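Local coordinates for Efb homologous protein (Staphylococcus aureus subsp. aureus Mu50, PDB 2NOJ), which probably binds the C3d region of complement component C3 through a three-helix domain and so helps the bacterium evade complement attack, at residues 30-35 / 46-51. The protein carries 1 engineered substitution. Numbering follows the deposited sequence.
Sequences QKAVEL and RKAQRA. Engineered in segment 30-35: Glu-34 (natural residue Asn).
Ala-32 of segment 30-35 sets its CB against Ala-48 and Ala-51, which lie one turn apart on segment 46-51. Its methyl meets the Ala-51 methyl head-on, CB to CB at 3.6 Å, whereas Ala-48 offers mainly its backbone flank, Ala-32 CB standing 3.8 Å from Ala-48 CA. With alanines on both sides, the local axes approach to 8.0 Å, close for two helices. They run roughly antiparallel, at 148°. The CA atoms of Ala-32 and Ala-48 are 4.6 Å apart. The apolar contact continues at Val-33, where CG1 lies anti to the backbone N (chi1 170°), leaving CG2 beside that nitrogen and 4.2 Å from Ala-48 CB.

Side chain against main chain is the second kind of contact, and it works in both directions. Ala-48 CB rests on the peptide of Ala-32, 3.6 Å from Ala-32 O, while Ala-32 CB lies 3.8 Å from Lys-47 O. The extended Lys-47 chain flanks the alanine cluster with its aliphatic part, its CG 4.3 Å from Ala-32 CB. No hydrogen bond spans the segments; each backbone bonds along its own helix, so the association rests on van der Waals contact.

Near the centre of the chain, this interface joins helix 24-39 to helix 42-54 as an antiparallel helical hairpin, the first two members of a three-helix bundle, linked by a short connection. Helix 42-54 also faces the other protein of the complex, where Arg-46 forms a salt bridge with an acidic side chain of that neighbouring chain. Helix 61-76, the third member, completes the core: its Ile-70 touches Val-33, Ala-48 and Gln-49, and its Gln-67 hydrogen-bonds Gln-49.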
loop_
_atom_site.group_PDB
_atom_site.type_symbol
_atom_site.label_atom_id
_atom_site.label_comp_id
_atom_site.label_asym_id
_atom_site.label_seq_id
_atom_site.Cartn_x
_atom_site.Cartn_y
_atom_site.Cartn_z
ATOM N N GLN B 30 -12.137 21.208 -6.013
ATOM C CA GLN B 30 -12.029 22.424 -6.824
ATOM C C GLN B 30 -10.925 23.330 -6.284
ATOM O O GLN B 30 -10.040 23.766 -7.029
ATOM C CB GLN B 30 -13.357 23.178 -6.828
ATOM C CG GLN B 30 -14.397 22.553 -7.726
ATOM C CD GLN B 30 -15.804 23.060 -7.447
ATOM O OE1 GLN B 30 -16.679 23.020 -8.324
ATOM N NE2 GLN B 30 -16.035 23.523 -6.225
ATOM N N LYS B 31 -10.972 23.606 -4.989
ATOM C CA LYS B 31 -9.959 24.451 -4.391
ATOM C C LYS B 31 -8.557 23.811 -4.556
ATOM O O LYS B 31 -7.532 24.504 -4.698
ATOM C CB LYS B 31 -10.290 24.682 -2.916
ATOM N N ALA B 32 -8.521 22.484 -4.561
ATOM C CA ALA B 32 -7.273 21.769 -4.723
ATOM C C ALA B 32 -6.751 21.839 -6.158
ATOM O O ALA B 32 -5.563 22.041 -6.369
ATOM C CB ALA B 32 -7.452 20.314 -4.292
ATOM N N VAL B 33 -7.627 21.669 -7.144
ATOM C CA VAL B 33 -7.194 21.721 -8.544
ATOM C C VAL B 33 -6.832 23.137 -8.972
ATOM O O VAL B 33 -5.902 23.339 -9.745
ATOM C CB VAL B 33 -8.279 21.166 -9.520
ATOM C CG1 VAL B 33 -7.896 21.466 -10.941
ATOM C CG2 VAL B 33 -8.423 19.644 -9.363
ATOM N N GLU B 34 -7.558 24.134 -8.480
ATOM C CA GLU B 34 -7.227 25.518 -8.855
ATOM C C GLU B 34 -5.797 25.888 -8.415
ATOM O O GLU B 34 -5.034 26.447 -9.199
ATOM C CB GLU B 34 -8.241 26.496 -8.247
ATOM N N LEU B 35 -5.445 25.559 -7.170
ATOM C CA LEU B 35 -4.126 25.862 -6.636
ATOM C C LEU B 35 -3.045 25.125 -7.428
ATOM O O LEU B 35 -1.919 25.630 -7.592
ATOM C CB LEU B 35 -4.048 25.465 -5.168
ATOM N N ARG B 46 -0.245 16.216 -5.759
ATOM C CA ARG B 46 -0.674 15.124 -4.899
ATOM C C ARG B 46 -1.977 15.504 -4.228
ATOM O O ARG B 46 -2.919 14.698 -4.153
ATOM C CB ARG B 46 0.396 14.784 -3.863
ATOM C CG ARG B 46 1.642 14.182 -4.482
ATOM C CD ARG B 46 2.682 13.731 -3.455
ATOM N NE ARG B 46 2.425 12.406 -2.890
ATOM C CZ ARG B 46 1.705 12.191 -1.793
ATOM N NH1 ARG B 46 1.165 13.211 -1.135
ATOM N NH2 ARG B 46 1.525 10.954 -1.347
ATOM N N LYS B 47 -2.044 16.752 -3.789
ATOM C CA LYS B 47 -3.236 17.252 -3.117
ATOM C C LYS B 47 -4.448 17.348 -4.055
ATOM O O LYS B 47 -5.566 17.019 -3.665
ATOM C CB LYS B 47 -2.945 18.619 -2.476
ATOM C CG LYS B 47 -4.141 19.215 -1.741
ATOM C CD LYS B 47 -3.814 20.586 -1.173
ATOM C CE LYS B 47 -5.008 21.205 -0.465
ATOM N NZ LYS B 47 -4.652 22.536 0.136
ATOM N N ALA B 48 -4.215 17.780 -5.292
ATOM C CA ALA B 48 -5.291 17.906 -6.269
ATOM C C ALA B 48 -5.826 16.541 -6.727
ATOM O O ALA B 48 -7.049 16.337 -6.825
ATOM C CB ALA B 48 -4.812 18.721 -7.473
ATOM N N GLN B 49 -4.930 15.595 -6.984
ATOM C CA GLN B 49 -5.384 14.276 -7.443
ATOM C C GLN B 49 -6.214 13.516 -6.390
ATOM O O GLN B 49 -7.226 12.875 -6.721
ATOM C CB GLN B 49 -4.190 13.413 -7.876
ATOM C CG GLN B 49 -4.596 12.078 -8.423
ATOM C CD GLN B 49 -5.412 12.207 -9.700
ATOM O OE1 GLN B 49 -4.894 12.615 -10.737
ATOM N NE2 GLN B 49 -6.693 11.858 -9.629
ATOM N N ARG B 50 -5.769 13.595 -5.133
ATOM C CA ARG B 50 -6.434 12.929 -4.022
ATOM C C ARG B 50 -7.780 13.590 -3.790
ATOM O O ARG B 50 -8.776 12.915 -3.558
ATOM C CB ARG B 50 -5.575 13.017 -2.757
ATOM C CG ARG B 50 -6.011 12.103 -1.602
ATOM C CD ARG B 50 -4.994 12.155 -0.455
ATOM N NE ARG B 50 -4.956 10.923 0.334
ATOM C CZ ARG B 50 -5.589 10.740 1.492
ATOM N NH1 ARG B 50 -6.325 11.715 2.021
ATOM N NH2 ARG B 50 -5.483 9.577 2.127
ATOM N N ALA B 51 -7.828 14.912 -3.858
ATOM C CA ALA B 51 -9.099 15.591 -3.652
ATOM C C ALA B 51 -10.134 15.016 -4.631
ATOM O O ALA B 51 -11.207 14.567 -4.228
ATOM C CB ALA B 51 -8.934 17.088 -3.859
#